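Local coordinates for ribose ABC transporter, substrate binding protein (Conexibacter woesei, PDB 4KQ9), which probably binds ribose or a related sugar as the extracytoplasmic substrate-binding component of an ABC transporter, at residues R117-Y122 with E146-A151; D125-G130 with K218-G223; I194-S197 with G201-G204; L231-V234 with T238-L241. The protein carries 1 engineered substitution. All coordinates share one frame; numbering follows the deposited sequence. Where two conformers were deposited one is given.

Interaction 1 (R117-Y122 with E146-A151); sequences RLKATY and EEQGEA
K119 and Q148 reach toward each other from neighbouring helices, 112-126 and 143-159. The lysine CB leaves the backbone pointing at helix 143-159, and the outer methylenes, CD and CE, run alongside the end of Q148. A bend about CG-CD (chi3 94°) sets the direction of CE and NZ. At the tip NZ comes within 2.8 Å of the Q148 atom modelled as NE2, a polar pair whose nature the geometry leaves open because the amide may be turned over. The ammonium also hydrogen-bonds T224 OG1 and the carbonyl oxygen of Y196, while Y195 offers it a cation-pi contact, a set of partners well suited to a buried charge. Lysine fits here because its long alkyl arm carries the ammonium from helix 112-126 to the C-terminal end of strand 193-196, where Y196 O and T224 OG1 bind it. Farther along, the backbones close in to 5.5 Å between the CA atoms of R117 and A151, an approach that the small methyl side chain of A151 permits. T121 turns its hydroxyl back on its own helix: OG1 donates to R117 O at 2.6 Å, on the face of that carbonyl opposite the one used by T121 N. Two helices lying side by side on one face of a parallel sheet in this way are typical of the alpha/beta domains of type I periplasmic binding proteins.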
loop_
_atom_site.group_PDB
_atom_site.type_symbol
_atom_site.label_atom_id
_atom_site.label_comp_id
_atom_site.label_asym_id
_atom_site.label_seq_id
_atom_site.Cartn_x
_atom_site.Cartn_y
_atom_site.Cartn_z
ATOM N N ARG A 117 7.110 -4.823 -9.939
ATOM C CA ARG A 117 7.186 -5.547 -11.216
ATOM C C ARG A 117 6.090 -5.134 -12.168
ATOM O O ARG A 117 6.303 -5.066 -13.391
ATOM C CB ARG A 117 7.087 -7.071 -10.995
ATOM C CG ARG A 117 8.347 -7.691 -10.420
ATOM C CD ARG A 117 8.333 -9.229 -10.411
ATOM N NE ARG A 117 8.067 -9.718 -9.071
ATOM C CZ ARG A 117 6.856 -10.040 -8.626
ATOM N NH1 ARG A 117 6.723 -10.437 -7.396
ATOM N NH2 ARG A 117 5.791 -9.981 -9.419
ATOM N N LEU A 118 4.900 -4.888 -11.649
ATOM C CA LEU A 118 3.827 -4.441 -12.529
ATOM C C LEU A 118 4.146 -3.076 -13.192
ATOM O O LEU A 118 3.902 -2.851 -14.435
ATOM C CB LEU A 118 2.501 -4.300 -11.783
ATOM C CG LEU A 118 1.886 -5.591 -11.191
ATOM C CD1 LEU A 118 0.701 -5.170 -10.337
ATOM C CD2 LEU A 118 1.477 -6.564 -12.303
ATOM N N LYS A 119 4.675 -2.174 -12.368
ATOM C CA LYS A 119 5.031 -0.837 -12.832
ATOM C C LYS A 119 6.183 -0.841 -13.866
ATOM O O LYS A 119 6.088 -0.177 -14.907
ATOM C CB LYS A 119 5.358 0.060 -11.620
ATOM C CG LYS A 119 4.077 0.450 -10.859
ATOM C CD LYS A 119 4.453 0.812 -9.400
ATOM C CE LYS A 119 4.677 2.275 -9.185
ATOM N NZ LYS A 119 5.089 2.762 -7.816
ATOM N N ALA A 120 7.209 -1.568 -13.538
ATOM C CA ALA A 120 8.378 -1.712 -14.391
ATOM C C ALA A 120 8.050 -2.407 -15.703
ATOM O O ALA A 120 8.510 -1.938 -16.779
ATOM C CB ALA A 120 9.492 -2.364 -13.659
ATOM N N THR A 121 7.164 -3.435 -15.664
ATOM C CA THR A 121 6.731 -4.122 -16.852
ATOM C C THR A 121 5.865 -3.272 -17.768
ATOM O O THR A 121 5.999 -3.339 -19.026
ATOM C CB THR A 121 6.000 -5.437 -16.476
ATOM O OG1 THR A 121 6.854 -6.170 -15.647
ATOM C CG2 THR A 121 5.648 -6.250 -17.679
ATOM N N TYR A 122 4.982 -2.452 -17.176
ATOM C CA TYR A 122 4.200 -1.553 -17.919
ATOM C C TYR A 122 5.129 -0.667 -18.782
ATOM O O TYR A 122 4.834 -0.419 -19.981
ATOM C CB TYR A 122 3.323 -0.675 -17.004
ATOM C CG TYR A 122 2.431 0.225 -17.762
ATOM C CD1 TYR A 122 1.210 -0.250 -18.239
ATOM C CD2 TYR A 122 2.807 1.528 -18.049
ATOM C CE1 TYR A 122 0.371 0.568 -18.925
ATOM C CE2 TYR A 122 1.987 2.364 -18.768
ATOM C CZ TYR A 122 0.758 1.855 -19.199
ATOM O OH TYR A 122 -0.075 2.605 -19.927
ATOM N N GLU A 146 11.718 0.216 -0.662
ATOM C CA GLU A 146 12.780 -0.694 -1.037
ATOM C C GLU A 146 12.330 -1.947 -1.706
ATOM O O GLU A 146 12.920 -2.381 -2.694
ATOM C CB GLU A 146 13.639 -1.026 0.198
ATOM C CG GLU A 146 14.247 0.203 0.836
ATOM C CD GLU A 146 15.251 0.956 -0.051
ATOM O OE1 GLU A 146 15.504 0.564 -1.262
ATOM O OE2 GLU A 146 15.806 1.966 0.468
ATOM N N GLU A 147 11.243 -2.546 -1.236
ATOM C CA GLU A 147 10.822 -3.787 -1.852
ATOM C C GLU A 147 10.290 -3.574 -3.240
ATOM O O GLU A 147 10.606 -4.362 -4.165
ATOM C CB GLU A 147 9.729 -4.469 -1.046
ATOM C CG GLU A 147 10.179 -4.970 0.308
ATOM C CD GLU A 147 9.074 -5.767 1.024
ATOM O OE1 GLU A 147 8.057 -6.140 0.357
ATOM O OE2 GLU A 147 9.240 -6.025 2.255
ATOM N N GLN A 148 9.465 -2.536 -3.421
ATOM C CA GLN A 148 9.003 -2.261 -4.786
ATOM C C GLN A 148 10.168 -1.878 -5.729
ATOM O O GLN A 148 10.171 -2.269 -6.908
ATOM C CB GLN A 148 7.876 -1.247 -4.810
ATOM C CG GLN A 148 8.238 0.170 -4.728
ATOM C CD GLN A 148 6.992 1.030 -4.884
ATOM O OE1 GLN A 148 6.487 1.602 -3.919
ATOM N NE2 GLN A 148 6.483 1.091 -6.089
ATOM N N GLY A 149 11.134 -1.165 -5.204
ATOM C CA GLY A 149 12.264 -0.658 -5.997
ATOM C C GLY A 149 13.188 -1.765 -6.455
ATOM O O GLY A 149 13.634 -1.774 -7.606
ATOM N N GLU A 150 13.496 -2.716 -5.578
ATOM C CA GLU A 150 14.330 -3.823 -6.000
ATOM C C GLU A 150 13.576 -4.687 -7.008
ATOM O O GLU A 150 14.120 -5.091 -8.028
ATOM C CB GLU A 150 14.909 -4.601 -4.817
ATOM C CG GLU A 150 16.097 -5.474 -5.257
ATOM C CD GLU A 150 17.172 -4.742 -6.127
ATOM O OE1 GLU A 150 17.544 -5.309 -7.205
ATOM O OE2 GLU A 150 17.648 -3.611 -5.759
ATOM N N ALA A 151 12.280 -4.879 -6.829
ATOM C CA ALA A 151 11.562 -5.627 -7.820
ATOM C C ALA A 151 11.619 -4.919 -9.200
ATOM O O ALA A 151 11.687 -5.588 -10.252
ATOM C CB ALA A 151 10.115 -5.835 -7.376
#

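Interaction 2 (D125-G130 with K218-G223). Engineered in segment 218-223: M220 (natural residue Val).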
loop_
_atom_site.group_PDB
_atom_site.type_symbol
_atom_site.label_atom_id
_atom_site.label_comp_id
_atom_site.label_asym_id
_atom_site.label_seq_id
_atom_site.Cartn_x
_atom_site.Cartn_y
_atom_site.Cartn_z
ATOM N N ASP A 125 7.101 -2.663 -21.529
ATOM C CA ASP A 125 6.316 -2.988 -22.700
ATOM C C ASP A 125 6.132 -1.781 -23.627
ATOM O O ASP A 125 5.858 -1.965 -24.807
ATOM C CB ASP A 125 4.944 -3.603 -22.311
ATOM C CG ASP A 125 5.092 -4.963 -21.646
ATOM O OD1 ASP A 125 6.174 -5.578 -21.729
ATOM O OD2 ASP A 125 4.139 -5.402 -20.991
ATOM N N ARG A 126 6.250 -0.549 -23.116
ATOM C CA ARG A 126 5.811 0.560 -23.895
ATOM C C ARG A 126 6.900 1.444 -24.385
ATOM O O ARG A 126 6.646 2.241 -25.274
ATOM C CB ARG A 126 4.769 1.385 -23.143
ATOM C CG ARG A 126 3.450 0.675 -23.158
ATOM C CD ARG A 126 2.478 1.261 -22.180
ATOM N NE ARG A 126 1.313 0.402 -22.072
ATOM C CZ ARG A 126 1.304 -0.821 -21.553
ATOM N NH1 ARG A 126 2.392 -1.382 -21.073
ATOM N NH2 ARG A 126 0.156 -1.494 -21.513
ATOM N N LEU A 127 8.092 1.300 -23.842
ATOM C CA LEU A 127 9.179 2.229 -24.086
ATOM C C LEU A 127 9.756 2.066 -25.496
ATOM O O LEU A 127 9.931 0.934 -25.911
ATOM C CB LEU A 127 10.315 1.945 -23.080
ATOM C CG LEU A 127 11.068 3.103 -22.420
ATOM C CD1 LEU A 127 10.274 4.380 -22.239
ATOM C CD2 LEU A 127 11.565 2.662 -21.059
ATOM N N GLY A 128 10.080 3.172 -26.196
ATOM C CA GLY A 128 10.874 3.136 -27.461
ATOM C C GLY A 128 12.193 2.372 -27.333
ATOM O O GLY A 128 12.586 1.991 -26.228
ATOM N N ASP A 129 12.903 2.162 -28.445
ATOM C CA ASP A 129 14.041 1.195 -28.476
ATOM C C ASP A 129 15.268 1.557 -27.614
ATOM O O ASP A 129 15.780 0.703 -26.893
ATOM C CB ASP A 129 14.505 0.902 -29.927
ATOM C CG ASP A 129 13.638 -0.149 -30.639
ATOM O OD1 ASP A 129 12.398 -0.177 -30.430
ATOM O OD2 ASP A 129 14.206 -0.944 -31.428
ATOM N N GLY A 130 15.756 2.791 -27.700
ATOM C CA GLY A 130 16.835 3.242 -26.794
ATOM C C GLY A 130 16.345 3.911 -25.499
ATOM O O GLY A 130 17.109 4.581 -24.820
ATOM N N LYS A 218 4.470 12.497 -23.001
ATOM C CA LYS A 218 5.722 12.201 -23.689
ATOM C C LYS A 218 6.701 11.391 -22.789
ATOM O O LYS A 218 7.545 10.601 -23.243
ATOM C CB LYS A 218 6.382 13.517 -24.081
ATOM C CG LYS A 218 7.558 13.326 -25.035
ATOM C CD LYS A 218 8.869 13.085 -24.306
ATOM N N ILE A 219 6.643 11.659 -21.509
ATOM C CA ILE A 219 7.403 10.869 -20.544
ATOM C C ILE A 219 6.387 10.059 -19.791
ATOM O O ILE A 219 5.410 10.602 -19.260
ATOM C CB ILE A 219 8.157 11.782 -19.555
ATOM C CG1 ILE A 219 9.273 12.578 -20.268
ATOM C CG2 ILE A 219 8.739 10.975 -18.427
ATOM C CD1 ILE A 219 9.852 13.695 -19.452
HETATM N N MSE A 220 6.583 8.759 -19.718
HETATM C CA MSE A 220 5.591 7.927 -19.010
HETATM C C MSE A 220 5.817 8.002 -17.503
HETATM O O MSE A 220 6.874 7.644 -17.008
HETATM C CB MSE A 220 5.698 6.450 -19.400
HETATM C CG MSE A 220 5.206 6.224 -20.828
HETATM SE SE MSE A 220 5.203 4.239 -21.017
HETATM C CE MSE A 220 7.078 4.063 -21.034
ATOM N N VAL A 221 4.819 8.437 -16.774
ATOM C CA VAL A 221 4.911 8.544 -15.300
ATOM C C VAL A 221 4.019 7.487 -14.642
ATOM O O VAL A 221 2.849 7.379 -15.022
ATOM C CB VAL A 221 4.378 9.920 -14.905
ATOM C CG1 VAL A 221 4.159 10.018 -13.434
ATOM C CG2 VAL A 221 5.309 11.017 -15.476
ATOM N N VAL A 222 4.568 6.725 -13.683
ATOM C CA VAL A 222 3.880 5.653 -12.988
ATOM C C VAL A 222 4.062 5.829 -11.465
ATOM O O VAL A 222 5.152 6.228 -10.965
ATOM C CB VAL A 222 4.334 4.238 -13.447
ATOM C CG1 VAL A 222 4.354 4.055 -15.005
ATOM C CG2 VAL A 222 5.702 3.943 -12.912
ATOM N N GLY A 223 2.996 5.550 -10.744
ATOM C CA GLY A 223 2.931 5.743 -9.266
ATOM C C GLY A 223 2.116 4.627 -8.616
ATOM O O GLY A 223 1.771 3.676 -9.290
#
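M220, an engineered selenomethionine, points its CB at segment 125-130 and presents the selenium and methyl group at its end to two different side chains. Its chain runs extended as far as SE and then bends (chi3 -71°), so that SE lies against R126 while CE is brought over to L127. The side chains of L127 and M220 cross obliquely, and the contact is made by their terminal methyls alone, L127 CD1 standing 3.4 Å from M220 CE. So short a carbon pair, together with the unusual torsion of L127 about CA-CB (chi1 -139°), should be read with caution. In the type I periplasmic binding protein fold, a helix layer covers each face of the parallel sheet; here the last turn of helix 112-126 and the residues after it lie over M220 on strand 220-222, an outermost strand of the four-stranded sheet. R126 offers only its root: CB sits 3.6 Å from M220 SE, after which the extended chain leads away from the strand. Its guanidinium folds back over the preceding helical turn instead, where NH1 hydrogen-bonds Y122 O and the charge meets the Y122 ring in a cation-pi contact. Arginine thus suits a surface position, greasy near the backbone and charged at the tip, whereas the branched end of L127 comes nearer to M220. Helix residue I123 and A193 on the adjoining strand also touch M220.

Interaction 3 (I194-S197 with G201-G204)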
loop_
_atom_site.group_PDB
_atom_site.type_symbol
_atom_site.label_atom_id
_atom_site.label_comp_id
_atom_site.label_asym_id
_atom_site.label_seq_id
_atom_site.Cartn_x
_atom_site.Cartn_y
_atom_site.Cartn_z
ATOM N N ILE A 194 9.462 7.873 -15.867
ATOM C CA ILE A 194 9.869 8.092 -14.482
ATOM C C ILE A 194 8.942 7.297 -13.557
ATOM O O ILE A 194 7.692 7.375 -13.629
ATOM C CB ILE A 194 9.904 9.615 -14.095
ATOM C CG1 ILE A 194 10.738 10.379 -15.113
ATOM C CG2 ILE A 194 10.468 9.796 -12.678
ATOM C CD1 ILE A 194 10.776 11.892 -14.936
ATOM N N TYR A 195 9.579 6.423 -12.767
ATOM C CA TYR A 195 8.939 5.560 -11.799
ATOM C C TYR A 195 8.930 6.362 -10.461
ATOM O O TYR A 195 9.978 6.830 -10.070
ATOM C CB TYR A 195 9.838 4.344 -11.632
ATOM C CG TYR A 195 9.401 3.343 -10.617
ATOM C CD1 TYR A 195 9.536 3.554 -9.256
ATOM C CD2 TYR A 195 8.889 2.149 -11.055
ATOM C CE1 TYR A 195 9.110 2.566 -8.359
ATOM C CE2 TYR A 195 8.510 1.177 -10.198
ATOM C CZ TYR A 195 8.559 1.399 -8.873
ATOM O OH TYR A 195 8.074 0.348 -8.111
ATOM N N TYR A 196 7.792 6.488 -9.786
ATOM C CA TYR A 196 7.657 7.112 -8.466
ATOM C C TYR A 196 7.146 6.047 -7.469
ATOM O O TYR A 196 6.280 5.229 -7.810
ATOM C CB TYR A 196 6.652 8.286 -8.537
ATOM C CG TYR A 196 7.101 9.393 -9.417
ATOM C CD1 TYR A 196 6.932 9.330 -10.814
ATOM C CD2 TYR A 196 7.779 10.504 -8.882
ATOM C CE1 TYR A 196 7.393 10.365 -11.615
ATOM C CE2 TYR A 196 8.215 11.570 -9.678
ATOM C CZ TYR A 196 8.053 11.494 -11.046
ATOM O OH TYR A 196 8.472 12.444 -11.892
ATOM N N SER A 197 7.708 5.991 -6.255
ATOM C CA SER A 197 7.263 5.035 -5.256
ATOM C C SER A 197 5.771 5.179 -5.009
ATOM O O SER A 197 5.079 4.179 -4.748
ATOM C CB SER A 197 7.979 5.305 -3.901
ATOM O OG SER A 197 9.351 4.998 -4.035
ATOM N N GLY A 201 4.154 11.692 -5.106
ATOM C CA GLY A 201 5.491 11.941 -5.697
ATOM C C GLY A 201 5.276 12.263 -7.154
ATOM O O GLY A 201 5.737 13.260 -7.680
ATOM N N ALA A 202 4.520 11.414 -7.810
ATOM C CA ALA A 202 4.263 11.553 -9.236
ATOM C C ALA A 202 3.479 12.810 -9.590
ATOM O O ALA A 202 3.685 13.392 -10.622
ATOM C CB ALA A 202 3.501 10.297 -9.692
ATOM N N LEU A 203 2.568 13.196 -8.717
ATOM C CA LEU A 203 1.757 14.367 -8.956
ATOM C C LEU A 203 2.645 15.625 -8.977
ATOM O O LEU A 203 2.434 16.544 -9.742
ATOM C CB LEU A 203 0.626 14.454 -7.906
ATOM C CG LEU A 203 -0.485 13.388 -8.119
ATOM C CD1 LEU A 203 -1.555 13.295 -7.025
ATOM C CD2 LEU A 203 -1.169 13.573 -9.420
ATOM N N GLY A 204 3.660 15.620 -8.133
ATOM C CA GLY A 204 4.718 16.631 -8.188
ATOM C C GLY A 204 5.593 16.548 -9.417
ATOM O O GLY A 204 5.882 17.566 -10.076
#
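The ring of Y196 lies flat against the first turn of helix 199-211, inside the beta-alpha-beta unit in which that helix links strand 193-196 to its parallel neighbour 220-222. Packing is close over one ring face and at the CD2 corner. A202 CA stands 3.6 Å from the ring centroid, only 14° off the normal, a CH-pi contact aimed almost at the middle of the aromatic system. The alanine methyl settles nearer the root of the ring, with A202 CB 3.7 Å from Y196 CG. The ring can lie this close because the helix has small residues here: G201 has no side chain on the side turned toward the tyrosine, and alanine adds a single methyl. CG of Y196 is set beside its backbone N (chi1 -64°), and this carries the ring from the strand onto the helix backbone. The contact thins at the CE1 corner, toward the hydroxyl end of the ring, where CE1 comes no nearer than 4.1 Å to A202 CA. The hydroxyl beyond it hydrogen-bonds T181 OG1, giving the buried polar end a partner on helix 174-187. Tyrosine thus serves both needs, a broad face for the helix and a polar tip for the next element. V221 of the adjoining strand touches both Y196 and A202. On the close side CD2 of Y196 meets the peptide link itself obliquely, 3.5 Å from both G201 C and A202 N.

Interaction 4 (L231-V234 with T238-L241); sequences LAAV and TMAL
A233 O receives two backbone N-H groups from the chain that follows its helix. T238 N donates to it at 3.0 Å, a bent bond (134° at the hydrogen) whose donor is tilted moderately from the carbonyl plane. M239 N also binds A233 O, at 3.2 Å and nearly straight (175°), but from high above the plane rather than along a lone pair. Both donors approach from the same face of the carbonyl. An N-H five residues on is the six-to-one pattern by which helix C-termini often finish, and the second bond carries the grip one residue further as the chain doubles back. The side chain of T238 folds in beside this point, with OG1 3.3 Å from A233 CB. Next comes a weaker polar touch: V234 CA directs its hydrogen at M239 O, 3.4 Å away and straight (178°). Around this backbone core the packing is apolar. A233, with its single methyl, lets the returning chain close in, CB resting 3.7 Å from M239 CG. V234 and M239 cross at about a right angle, with V234 CG2 3.9 Å from M239 CB. The flexible selenomethionine bends near its end, which brings CE to 4.0 Å from V234 CG2. Farther out, M239 lies on L203 and I206 of helix 199-211, and V234 on I284 of helix 284-289. Beyond the turn, A240 and L241 make backbone hydrogen bonds to V221 and G223, leading from helix 228-236 past strand 220-222 into strand 241-244.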
loop_
_atom_site.group_PDB
_atom_site.type_symbol
_atom_site.label_atom_id
_atom_site.label_comp_id
_atom_site.label_asym_id
_atom_site.label_seq_id
_atom_site.Cartn_x
_atom_site.Cartn_y
_atom_site.Cartn_z
ATOM N N LEU A 231 -6.005 9.282 -10.280
ATOM C CA LEU A 231 -6.992 8.762 -11.198
ATOM C C LEU A 231 -7.310 9.835 -12.243
ATOM O O LEU A 231 -7.371 9.540 -13.407
ATOM C CB LEU A 231 -8.190 8.377 -10.408
ATOM C CG LEU A 231 -8.014 7.172 -9.492
ATOM C CD1 LEU A 231 -9.206 7.097 -8.537
ATOM C CD2 LEU A 231 -7.796 5.909 -10.272
ATOM N N ALA A 232 -7.407 11.090 -11.830
ATOM C CA ALA A 232 -7.683 12.175 -12.790
ATOM C C ALA A 232 -6.522 12.371 -13.766
ATOM O O ALA A 232 -6.686 12.496 -14.986
ATOM C CB ALA A 232 -7.947 13.414 -12.006
ATOM N N ALA A 233 -5.317 12.316 -13.252
ATOM C CA ALA A 233 -4.129 12.424 -14.139
ATOM C C ALA A 233 -4.009 11.285 -15.142
ATOM O O ALA A 233 -3.645 11.477 -16.319
ATOM C CB ALA A 233 -2.856 12.611 -13.301
ATOM N N VAL A 234 -4.335 10.068 -14.689
ATOM C CA VAL A 234 -4.328 8.941 -15.560
ATOM C C VAL A 234 -5.408 9.136 -16.628
ATOM O O VAL A 234 -5.121 8.885 -17.783
ATOM C CB VAL A 234 -4.544 7.615 -14.828
ATOM C CG1 VAL A 234 -4.722 6.493 -15.840
ATOM C CG2 VAL A 234 -3.297 7.287 -14.006
ATOM N N THR A 238 -1.769 12.583 -18.333
ATOM C CA THR A 238 -0.530 13.191 -17.839
ATOM C C THR A 238 0.240 12.155 -16.995
ATOM O O THR A 238 1.452 12.256 -16.897
ATOM C CB THR A 238 -0.767 14.409 -16.980
ATOM O OG1 THR A 238 -1.730 14.099 -15.978
ATOM C CG2 THR A 238 -1.298 15.643 -17.801
HETATM N N MSE A 239 -0.461 11.162 -16.418
HETATM C CA MSE A 239 0.174 9.981 -15.772
HETATM C C MSE A 239 -0.196 8.780 -16.578
HETATM O O MSE A 239 -1.311 8.747 -17.140
HETATM C CB MSE A 239 -0.367 9.781 -14.380
HETATM C CG MSE A 239 0.321 10.726 -13.409
HETATM SE SE MSE A 239 -0.165 10.290 -11.538
HETATM C CE MSE A 239 -0.223 8.428 -11.645
ATOM N N ALA A 240 0.676 7.782 -16.672
ATOM C CA ALA A 240 0.389 6.566 -17.470
ATOM C C ALA A 240 -0.277 5.460 -16.672
ATOM O O ALA A 240 -1.095 4.734 -17.228
ATOM C CB ALA A 240 1.650 6.019 -18.119
ATOM N N LEU A 241 0.157 5.248 -15.429
ATOM C CA LEU A 241 -0.302 4.094 -14.633
ATOM C C LEU A 241 -0.283 4.437 -13.161
ATOM O O LEU A 241 0.677 5.087 -12.667
ATOM C CB LEU A 241 0.628 2.910 -14.835
ATOM C CG LEU A 241 0.419 1.573 -14.099
ATOM C CD1 LEU A 241 -0.625 0.834 -14.869
ATOM C CD2 LEU A 241 1.653 0.644 -14.100
#

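All four contacts lie in one alpha/beta domain, built round the parallel sheet ordered 162-167, 132-136, 193-196, 220-222. Interactions 1 and 2 share helix 112-126, their centres about 14 Å apart, and their segments alternate along the chain. Interaction 3 sits on the other face of the sheet, its centre about 13 Å from the centres of interactions 1 and 2. It opens after interaction 1 has closed and falls between the two segments of interaction 2, whose strand is hydrogen-bonded to its own. Interaction 4 follows last, about 11 Å from interaction 3 centre to centre. The set thus spans two helix layers with the sheet between them.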